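Local coordinates for protein lysine-sensitive aspartokinase 3 (Escherichia coli, PDB 2J0W) that catalyses the ATP-dependent phosphorylation of L-aspartate to 4-phospho-L-aspartate, opening lysine biosynthesis and subject to feedback inhibition by lysine, at residues 162-171 with 206-214; 303-314 with 378-389. All coordinates share one frame; numbering follows the deposited sequence.

Contact 1 of 2, residues 162-171 with 206-214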
loop_
_atom_site.group_PDB
_atom_site.type_symbol
_atom_site.label_atom_id
_atom_site.label_comp_id
_atom_site.label_asym_id
_atom_site.label_seq_id
_atom_site.Cartn_x
_atom_site.Cartn_y
_atom_site.Cartn_z
ATOM N N LEU A 162 -26.500 -19.132 -13.223
ATOM C CA LEU A 162 -26.576 -18.607 -14.581
ATOM C C LEU A 162 -26.299 -19.689 -15.624
ATOM O O LEU A 162 -26.759 -19.594 -16.761
ATOM C CB LEU A 162 -25.566 -17.480 -14.747
ATOM C CG LEU A 162 -25.563 -16.755 -16.079
ATOM C CD1 LEU A 162 -26.878 -16.029 -16.243
ATOM C CD2 LEU A 162 -24.421 -15.759 -16.117
ATOM N N ALA A 163 -25.542 -20.714 -15.241
ATOM C CA ALA A 163 -25.222 -21.793 -16.159
ATOM C C ALA A 163 -26.383 -22.771 -16.320
ATOM O O ALA A 163 -26.785 -23.072 -17.433
ATOM C CB ALA A 163 -23.966 -22.522 -15.689
ATOM N N GLU A 164 -26.925 -23.270 -15.220
ATOM C CA GLU A 164 -28.039 -24.212 -15.304
ATOM C C GLU A 164 -29.212 -23.583 -16.058
ATOM O O GLU A 164 -29.710 -24.148 -17.043
ATOM C CB GLU A 164 -28.498 -24.619 -13.901
ATOM C CG GLU A 164 -27.358 -25.053 -13.003
ATOM C CD GLU A 164 -27.702 -24.944 -11.535
ATOM O OE1 GLU A 164 -26.768 -24.920 -10.706
ATOM O OE2 GLU A 164 -28.907 -24.880 -11.205
ATOM N N LEU A 165 -29.643 -22.410 -15.597
ATOM C CA LEU A 165 -30.759 -21.703 -16.211
ATOM C C LEU A 165 -30.594 -21.471 -17.719
ATOM O O LEU A 165 -31.436 -21.897 -18.519
ATOM C CB LEU A 165 -30.969 -20.369 -15.498
ATOM C CG LEU A 165 -31.371 -20.499 -14.025
ATOM C CD1 LEU A 165 -31.367 -19.133 -13.357
ATOM C CD2 LEU A 165 -32.745 -21.142 -13.928
ATOM N N ALA A 166 -29.510 -20.801 -18.101
ATOM C CA ALA A 166 -29.236 -20.497 -19.501
ATOM C C ALA A 166 -29.342 -21.709 -20.425
ATOM O O ALA A 166 -29.777 -21.588 -21.569
ATOM C CB ALA A 166 -27.856 -19.869 -19.625
ATOM N N ALA A 167 -28.942 -22.876 -19.939
ATOM C CA ALA A 167 -29.000 -24.085 -20.753
ATOM C C ALA A 167 -30.390 -24.700 -20.724
ATOM O O ALA A 167 -30.745 -25.489 -21.597
ATOM C CB ALA A 167 -27.969 -25.103 -20.262
ATOM N N LEU A 168 -31.186 -24.332 -19.731
ATOM C CA LEU A 168 -32.526 -24.890 -19.625
ATOM C C LEU A 168 -33.623 -24.008 -20.218
ATOM O O LEU A 168 -34.707 -24.500 -20.532
ATOM C CB LEU A 168 -32.840 -25.206 -18.158
ATOM C CG LEU A 168 -31.808 -26.106 -17.461
ATOM C CD1 LEU A 168 -32.167 -26.305 -15.996
ATOM C CD2 LEU A 168 -31.737 -27.443 -18.183
ATOM N N GLN A 169 -33.351 -22.719 -20.392
ATOM C CA GLN A 169 -34.367 -21.823 -20.933
ATOM C C GLN A 169 -33.918 -20.981 -22.113
ATOM O O GLN A 169 -34.741 -20.597 -22.947
ATOM C CB GLN A 169 -34.871 -20.872 -19.851
ATOM C CG GLN A 169 -35.327 -21.530 -18.572
ATOM C CD GLN A 169 -36.431 -20.736 -17.889
ATOM O OE1 GLN A 169 -37.586 -20.750 -18.328
ATOM N NE2 GLN A 169 -36.080 -20.027 -16.819
ATOM N N LEU A 170 -32.621 -20.689 -22.178
ATOM C CA LEU A 170 -32.074 -19.852 -23.240
ATOM C C LEU A 170 -31.473 -20.604 -24.421
ATOM O O LEU A 170 -31.537 -20.135 -25.562
ATOM C CB LEU A 170 -31.017 -18.897 -22.662
ATOM C CG LEU A 170 -30.466 -17.870 -23.663
ATOM C CD1 LEU A 170 -31.578 -16.935 -24.084
ATOM C CD2 LEU A 170 -29.336 -17.077 -23.055
ATOM N N LEU A 171 -30.879 -21.762 -24.157
ATOM C CA LEU A 171 -30.260 -22.535 -25.221
ATOM C C LEU A 171 -31.289 -22.924 -26.279
ATOM O O LEU A 171 -31.123 -22.616 -27.463
ATOM C CB LEU A 171 -29.576 -23.775 -24.644
ATOM C CG LEU A 171 -28.713 -24.549 -25.637
ATOM C CD1 LEU A 171 -27.641 -23.648 -26.193
ATOM C CD2 LEU A 171 -28.090 -25.743 -24.944
ATOM N N ALA A 206 -20.556 -10.476 -21.573
ATOM C CA ALA A 206 -19.489 -11.421 -21.274
ATOM C C ALA A 206 -20.037 -12.610 -20.484
ATOM O O ALA A 206 -19.664 -13.754 -20.739
ATOM C CB ALA A 206 -18.394 -10.733 -20.477
ATOM N N LEU A 207 -20.935 -12.335 -19.537
ATOM C CA LEU A 207 -21.523 -13.369 -18.679
ATOM C C LEU A 207 -22.260 -14.480 -19.415
ATOM O O LEU A 207 -22.023 -15.668 -19.167
ATOM C CB LEU A 207 -22.471 -12.728 -17.654
ATOM C CG LEU A 207 -21.816 -11.775 -16.644
ATOM C CD1 LEU A 207 -22.880 -10.907 -15.989
ATOM C CD2 LEU A 207 -21.029 -12.567 -15.607
ATOM N N LEU A 208 -23.164 -14.088 -20.306
ATOM C CA LEU A 208 -23.954 -15.043 -21.079
ATOM C C LEU A 208 -23.084 -15.759 -22.116
ATOM O O LEU A 208 -23.379 -16.890 -22.525
ATOM C CB LEU A 208 -25.111 -14.310 -21.766
ATOM C CG LEU A 208 -26.054 -13.553 -20.824
ATOM C CD1 LEU A 208 -26.643 -12.345 -21.527
ATOM C CD2 LEU A 208 -27.140 -14.482 -20.354
ATOM N N ALA A 209 -22.009 -15.088 -22.531
ATOM C CA ALA A 209 -21.074 -15.649 -23.501
ATOM C C ALA A 209 -20.376 -16.839 -22.838
ATOM O O ALA A 209 -20.262 -17.916 -23.431
ATOM C CB ALA A 209 -20.057 -14.601 -23.910
ATOM N N GLU A 210 -19.922 -16.635 -21.603
ATOM C CA GLU A 210 -19.260 -17.687 -20.851
ATOM C C GLU A 210 -20.233 -18.808 -20.555
ATOM O O GLU A 210 -19.930 -19.983 -20.771
ATOM C CB GLU A 210 -18.719 -17.142 -19.538
ATOM C CG GLU A 210 -18.487 -18.206 -18.487
ATOM C CD GLU A 210 -17.688 -17.680 -17.319
ATOM O OE1 GLU A 210 -17.991 -16.561 -16.849
ATOM O OE2 GLU A 210 -16.761 -18.384 -16.868
ATOM N N ALA A 211 -21.407 -18.438 -20.057
ATOM C CA ALA A 211 -22.436 -19.416 -19.717
ATOM C C ALA A 211 -22.885 -20.251 -20.909
ATOM O O ALA A 211 -23.302 -21.398 -20.738
ATOM C CB ALA A 211 -23.642 -18.717 -19.095
ATOM N N LEU A 212 -22.811 -19.682 -22.111
ATOM C CA LEU A 212 -23.229 -20.407 -23.302
ATOM C C LEU A 212 -22.074 -20.953 -24.142
ATOM O O LEU A 212 -22.285 -21.472 -25.233
ATOM C CB LEU A 212 -24.113 -19.515 -24.169
ATOM C CG LEU A 212 -25.495 -19.098 -23.641
ATOM C CD1 LEU A 212 -26.144 -18.122 -24.635
ATOM C CD2 LEU A 212 -26.380 -20.318 -23.442
ATOM N N HIS A 213 -20.852 -20.832 -23.637
ATOM C CA HIS A 213 -19.672 -21.314 -24.367
ATOM C C HIS A 213 -19.631 -20.703 -25.762
ATOM O O HIS A 213 -19.670 -21.407 -26.766
ATOM C CB HIS A 213 -19.716 -22.831 -24.495
ATOM C CG HIS A 213 -20.181 -23.524 -23.242
ATOM N ND1 HIS A 213 -19.526 -23.416 -22.037
ATOM C CD2 HIS A 213 -21.260 -24.311 -23.017
ATOM C CE1 HIS A 213 -20.182 -24.107 -21.112
ATOM N NE2 HIS A 213 -21.234 -24.658 -21.682
ATOM N N ALA A 214 -19.545 -19.383 -25.816
ATOM C CA ALA A 214 -19.500 -18.667 -27.085
ATOM C C ALA A 214 -18.070 -18.565 -27.593
ATOM O O ALA A 214 -17.110 -18.602 -26.817
ATOM C CB ALA A 214 -20.070 -17.268 -26.909
#
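Ala166 O accepts two backbone N-H groups while its own residue packs against Leu212, just past the end of helix 206-211. Leu171 N approaches it to 2.8 Å, and Leu170 N adds a weak bond; the five-residue spacing of the stronger bond identifies the pi-type turn that widens helix 162-171 here. On the same residue, Ala166 CB lies 4.1 Å from Leu212 CD2. The interface itself is built of leucine and alanine side chains. Leu162 extends toward helix 206-211 because its CG is anti to the backbone N (chi1 -176°), which brings CD2 to 3.9 Å from Leu207 CB, the two side chains crossing at about a right angle. Nearer its root, Leu162 CG is 4.1 Å from Ala211 CB, a methyl that touches both Leu162 and Ala166. One turn beyond Ala166, across the widened stretch, Leu170 has the same first torsion (chi1 -174°) and crosses Leu212, with its CD2 3.7 Å from Leu212 CD1. Leu208 completes the row: its CD2 lies 4.3 Å from Leu170 CD2 and slightly farther from Leu162 CD1. The two branches of Leu212 thus work separately, CD1 on Leu170 and CD2 on Ala166. Leu212 stands just where helical geometry lapses; His213, with positive phi, is the C-prime residue of a Schellman motif, closed by Ala214 N to Ala209 O at 2.9 Å and by His213 N to Glu210 O. Farther around helix 200-211, Leu208 touches Leu35 and Val37 of strand 33-38. The segment axes approach to 9.7 Å with a crossing angle of -74°: helix 200-211 lies on the central sheet and helix 159-176 packs steeply across it, in keeping with the alpha/beta amino acid kinase fold.

Contact 2 of 2, residues 303-314 with 378-389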
loop_
_atom_site.group_PDB
_atom_site.type_symbol
_atom_site.label_atom_id
_atom_site.label_comp_id
_atom_site.label_asym_id
_atom_site.label_seq_id
_atom_site.Cartn_x
_atom_site.Cartn_y
_atom_site.Cartn_z
ATOM N N ALA A 303 -5.251 5.798 -18.269
ATOM C CA ALA A 303 -6.653 5.717 -17.868
ATOM C C ALA A 303 -6.899 6.697 -16.733
ATOM O O ALA A 303 -6.071 6.846 -15.829
ATOM C CB ALA A 303 -6.988 4.305 -17.424
ATOM N N LEU A 304 -8.046 7.363 -16.787
ATOM C CA LEU A 304 -8.426 8.342 -15.778
ATOM C C LEU A 304 -9.665 7.878 -15.018
ATOM O O LEU A 304 -10.629 7.413 -15.620
ATOM C CB LEU A 304 -8.710 9.677 -16.460
ATOM C CG LEU A 304 -9.298 10.818 -15.635
ATOM C CD1 LEU A 304 -8.241 11.407 -14.697
ATOM C CD2 LEU A 304 -9.810 11.885 -16.599
ATOM N N ARG A 305 -9.622 7.977 -13.693
ATOM C CA ARG A 305 -10.760 7.602 -12.850
ATOM C C ARG A 305 -11.026 8.813 -11.957
ATOM O O ARG A 305 -10.250 9.128 -11.057
ATOM C CB ARG A 305 -10.434 6.370 -12.005
ATOM C CG ARG A 305 -11.660 5.555 -11.644
ATOM C CD ARG A 305 -11.295 4.169 -11.117
ATOM N NE ARG A 305 -10.749 4.200 -9.759
ATOM C CZ ARG A 305 -10.256 3.129 -9.148
ATOM N NH1 ARG A 305 -10.246 1.955 -9.775
ATOM N NH2 ARG A 305 -9.773 3.224 -7.919
ATOM N N ARG A 306 -12.127 9.498 -12.236
ATOM C CA ARG A 306 -12.512 10.708 -11.519
ATOM C C ARG A 306 -13.276 10.537 -10.217
ATOM O O ARG A 306 -13.854 9.487 -9.947
ATOM C CB ARG A 306 -13.351 11.592 -12.435
ATOM C CG ARG A 306 -12.576 12.248 -13.536
ATOM C CD ARG A 306 -13.043 13.670 -13.670
ATOM N NE ARG A 306 -12.039 14.512 -14.299
ATOM C CZ ARG A 306 -11.580 15.635 -13.758
ATOM N NH1 ARG A 306 -12.035 16.040 -12.577
ATOM N NH2 ARG A 306 -10.681 16.362 -14.408
ATOM N N ASN A 307 -13.299 11.619 -9.443
ATOM C CA ASN A 307 -13.999 11.667 -8.167
ATOM C C ASN A 307 -13.568 10.571 -7.214
ATOM O O ASN A 307 -14.393 9.866 -6.625
ATOM C CB ASN A 307 -15.501 11.589 -8.390
ATOM C CG ASN A 307 -15.957 12.526 -9.469
ATOM O OD1 ASN A 307 -15.585 13.699 -9.475
ATOM N ND2 ASN A 307 -16.771 12.016 -10.399
ATOM N N GLN A 308 -12.260 10.432 -7.072
ATOM C CA GLN A 308 -11.726 9.444 -6.173
ATOM C C GLN A 308 -11.681 10.090 -4.791
ATOM O O GLN A 308 -11.663 11.313 -4.658
ATOM C CB GLN A 308 -10.331 9.025 -6.632
ATOM C CG GLN A 308 -10.303 8.506 -8.059
ATOM C CD GLN A 308 -11.113 7.231 -8.255
ATOM O OE1 GLN A 308 -10.740 6.162 -7.781
ATOM N NE2 GLN A 308 -12.229 7.344 -8.960
ATOM N N THR A 309 -11.699 9.256 -3.765
ATOM C CA THR A 309 -11.644 9.737 -2.396
ATOM C C THR A 309 -10.412 9.114 -1.733
ATOM O O THR A 309 -10.184 7.910 -1.869
ATOM C CB THR A 309 -12.909 9.315 -1.626
ATOM O OG1 THR A 309 -14.074 9.738 -2.350
ATOM C CG2 THR A 309 -12.915 9.938 -0.237
ATOM N N LEU A 310 -9.605 9.925 -1.048
ATOM C CA LEU A 310 -8.420 9.394 -0.365
ATOM C C LEU A 310 -8.665 9.299 1.138
ATOM O O LEU A 310 -8.659 10.307 1.848
ATOM C CB LEU A 310 -7.170 10.256 -0.609
ATOM C CG LEU A 310 -5.920 9.680 0.089
ATOM C CD1 LEU A 310 -5.479 8.399 -0.616
ATOM C CD2 LEU A 310 -4.786 10.701 0.099
ATOM N N LEU A 311 -8.884 8.074 1.606
ATOM C CA LEU A 311 -9.136 7.807 3.015
ATOM C C LEU A 311 -7.847 7.381 3.704
ATOM O O LEU A 311 -7.481 6.203 3.674
ATOM C CB LEU A 311 -10.166 6.699 3.144
ATOM C CG LEU A 311 -10.561 6.356 4.572
ATOM C CD1 LEU A 311 -11.225 7.558 5.237
ATOM C CD2 LEU A 311 -11.494 5.168 4.533
ATOM N N THR A 312 -7.164 8.346 4.315
ATOM C CA THR A 312 -5.902 8.102 5.013
ATOM C C THR A 312 -6.135 7.732 6.484
ATOM O O THR A 312 -6.808 8.454 7.222
ATOM C CB THR A 312 -4.996 9.353 4.940
ATOM O OG1 THR A 312 -4.708 9.660 3.571
ATOM C CG2 THR A 312 -3.700 9.119 5.683
ATOM N N LEU A 313 -5.583 6.600 6.906
ATOM C CA LEU A 313 -5.741 6.163 8.286
ATOM C C LEU A 313 -4.444 6.128 9.084
ATOM O O LEU A 313 -3.487 5.433 8.738
ATOM C CB LEU A 313 -6.395 4.787 8.339
ATOM C CG LEU A 313 -7.855 4.758 7.900
ATOM C CD1 LEU A 313 -8.422 3.353 8.073
ATOM C CD2 LEU A 313 -8.643 5.770 8.728
ATOM N N HIS A 314 -4.430 6.910 10.152
ATOM C CA HIS A 314 -3.293 6.979 11.056
ATOM C C HIS A 314 -3.824 6.274 12.302
ATOM O O HIS A 314 -5.033 6.234 12.508
ATOM C CB HIS A 314 -2.960 8.439 11.342
ATOM C CG HIS A 314 -2.605 9.225 10.118
ATOM N ND1 HIS A 314 -1.382 9.120 9.495
ATOM C CD2 HIS A 314 -3.321 10.120 9.397
ATOM C CE1 HIS A 314 -1.358 9.918 8.440
ATOM N NE2 HIS A 314 -2.521 10.533 8.359
ATOM N N CYS A 378 -8.578 4.310 15.159
ATOM C CA CYS A 378 -7.479 4.994 14.490
ATOM C C CYS A 378 -7.974 6.285 13.865
ATOM O O CYS A 378 -9.005 6.292 13.209
ATOM C CB CYS A 378 -6.904 4.101 13.393
ATOM S SG CYS A 378 -8.120 3.545 12.160
ATOM N N ARG A 379 -7.244 7.372 14.074
ATOM C CA ARG A 379 -7.617 8.654 13.506
ATOM C C ARG A 379 -7.864 8.514 11.997
ATOM O O ARG A 379 -7.115 7.822 11.296
ATOM C CB ARG A 379 -6.505 9.667 13.739
ATOM C CG ARG A 379 -6.352 10.615 12.579
ATOM C CD ARG A 379 -4.979 11.177 12.534
ATOM N NE ARG A 379 -4.919 12.468 13.192
ATOM C CZ ARG A 379 -3.793 13.143 13.379
ATOM N NH1 ARG A 379 -2.643 12.634 12.955
ATOM N NH2 ARG A 379 -3.823 14.328 13.975
ATOM N N VAL A 380 -8.904 9.189 11.504
ATOM C CA VAL A 380 -9.268 9.147 10.086
ATOM C C VAL A 380 -9.052 10.464 9.352
ATOM O O VAL A 380 -8.935 11.527 9.962
ATOM C CB VAL A 380 -10.749 8.763 9.895
ATOM C CG1 VAL A 380 -10.999 7.357 10.417
ATOM C CG2 VAL A 380 -11.633 9.771 10.613
ATOM N N GLU A 381 -9.005 10.369 8.029
ATOM C CA GLU A 381 -8.829 11.522 7.156
ATOM C C GLU A 381 -9.533 11.231 5.842
ATOM O O GLU A 381 -9.531 10.085 5.375
ATOM C CB GLU A 381 -7.354 11.781 6.873
ATOM C CG GLU A 381 -6.619 12.516 7.958
ATOM C CD GLU A 381 -5.260 12.996 7.487
ATOM O OE1 GLU A 381 -5.218 13.841 6.565
ATOM O OE2 GLU A 381 -4.236 12.527 8.031
ATOM N N VAL A 382 -10.145 12.258 5.255
ATOM C CA VAL A 382 -10.844 12.094 3.984
ATOM C C VAL A 382 -10.670 13.291 3.057
ATOM O O VAL A 382 -11.072 14.407 3.382
ATOM C CB VAL A 382 -12.363 11.873 4.178
ATOM C CG1 VAL A 382 -13.026 11.640 2.823
ATOM C CG2 VAL A 382 -12.610 10.691 5.101
ATOM N N GLU A 383 -10.067 13.040 1.900
ATOM C CA GLU A 383 -9.848 14.075 0.900
ATOM C C GLU A 383 -10.665 13.717 -0.344
ATOM O O GLU A 383 -10.624 12.577 -0.809
ATOM C CB GLU A 383 -8.361 14.163 0.560
ATOM C CG GLU A 383 -7.476 14.321 1.780
ATOM C CD GLU A 383 -6.101 14.867 1.444
ATOM O OE1 GLU A 383 -5.264 14.969 2.368
ATOM O OE2 GLU A 383 -5.859 15.205 0.260
ATOM N N GLU A 384 -11.410 14.685 -0.874
ATOM C CA GLU A 384 -12.242 14.439 -2.050
ATOM C C GLU A 384 -11.834 15.252 -3.272
ATOM O O GLU A 384 -10.892 16.044 -3.223
ATOM C CB GLU A 384 -13.707 14.731 -1.731
ATOM C CG GLU A 384 -14.273 13.907 -0.593
ATOM C CD GLU A 384 -15.719 14.249 -0.298
ATOM O OE1 GLU A 384 -16.005 15.445 -0.068
ATOM O OE2 GLU A 384 -16.565 13.325 -0.297
ATOM N N GLY A 385 -12.554 15.046 -4.372
ATOM C CA GLY A 385 -12.263 15.781 -5.587
ATOM C C GLY A 385 -10.877 15.478 -6.104
ATOM O O GLY A 385 -10.186 16.353 -6.618
ATOM N N LEU A 386 -10.473 14.223 -5.959
ATOM C CA LEU A 386 -9.171 13.765 -6.416
ATOM C C LEU A 386 -9.417 12.812 -7.581
ATOM O O LEU A 386 -10.430 12.113 -7.607
ATOM C CB LEU A 386 -8.448 13.037 -5.279
ATOM C CG LEU A 386 -7.874 13.869 -4.131
ATOM C CD1 LEU A 386 -7.565 12.982 -2.935
ATOM C CD2 LEU A 386 -6.614 14.587 -4.604
ATOM N N ALA A 387 -8.493 12.788 -8.540
ATOM C CA ALA A 387 -8.612 11.930 -9.717
ATOM C C ALA A 387 -7.419 10.980 -9.867
ATOM O O ALA A 387 -6.265 11.382 -9.696
ATOM C CB ALA A 387 -8.751 12.798 -10.963
ATOM N N LEU A 388 -7.699 9.720 -10.187
ATOM C CA LEU A 388 -6.641 8.725 -10.358
ATOM C C LEU A 388 -6.151 8.645 -11.796
ATOM O O LEU A 388 -6.954 8.624 -12.732
ATOM C CB LEU A 388 -7.124 7.329 -9.962
ATOM C CG LEU A 388 -6.112 6.216 -10.288
ATOM C CD1 LEU A 388 -5.055 6.187 -9.215
ATOM C CD2 LEU A 388 -6.786 4.867 -10.368
ATOM N N VAL A 389 -4.832 8.595 -11.967
ATOM C CA VAL A 389 -4.240 8.461 -13.293
ATOM C C VAL A 389 -3.420 7.168 -13.304
ATOM O O VAL A 389 -2.544 6.961 -12.463
ATOM C CB VAL A 389 -3.333 9.666 -13.664
ATOM C CG1 VAL A 389 -2.599 9.381 -14.968
ATOM C CG2 VAL A 389 -4.178 10.913 -13.842
#
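Gln308 packs along the backbone of 386-388 before its amide turns back to its own strand. Its CB rests 3.2 Å from Leu386 O, and CG, placed anti to the carbonyl carbon by a chi1 of -56°, comes within 3.6 Å of Leu388 N and also touches Leu388 CB. A bend at chi2 then carries the amide to Arg305. There OE1 accepts two nitrogens from one face of the amide plane: Arg305 NE at 2.8 Å, well above that plane, and Arg305 NH2, only tilted from it. Both bonds lie near the guanidinium plane, so the arginine grips OE1 side-on. The other branch, Gln308 NE2, donates to Arg306 O at 2.9 Å and to Asp354. With an alanine here, Arg305 NE and NH2 are likely to lose this acceptor and Arg306 O its amide donor, so that the guanidinium is held less firmly in its plane.

Leu388 CD2 covers one face of that guanidinium near its rim, while NH1 forms a salt bridge with Asp340, a residue of the allosteric lysine site. The strands are antiparallel and bent together: corners at Asn307 and Gly385, both of positive phi, divide each segment in two, and register shifts on either side of Gln308 mark beta bulges. This is how one long strand, 299-313, serves two parts of the antiparallel sheet in the ACT-containing regulatory region. Arg305 N hydrogen-bonds to Leu388 O at 2.9 Å; beyond the corner Leu310 N does so to Glu383 O (165° at the hydrogen). Leu310 CB also packs on Leu386 CD1 at 3.6 Å. At the far end, Glu381 OE2 lies at the edge of the His314 ring, 2.7 Å from NE2, but the bond is bent to 119° and weak.

From the N terminus, the chain reaches contact 1 first: helix 159-176 is followed by a strand, a small hairpin and the substrate-binding run Arg198 to Ser201, which leads into helix 200-211, whose later turns close this excursion of 34 residues. Contact 2 opens later, on strand 299-313; the next 63 residues include residues of the allosteric lysine site, from Met318 through Asp340 to Glu346, scattered along them, and strands 380-384 and 386-393 return to pair with it. The loops are therefore in series, neither nested nor crossed. Contact 1 joins helices of the aspartokinase region, contact 2 strands of the region required for homodimerization. Their centres are about 39 Å apart, their nearest atoms about 18 Å.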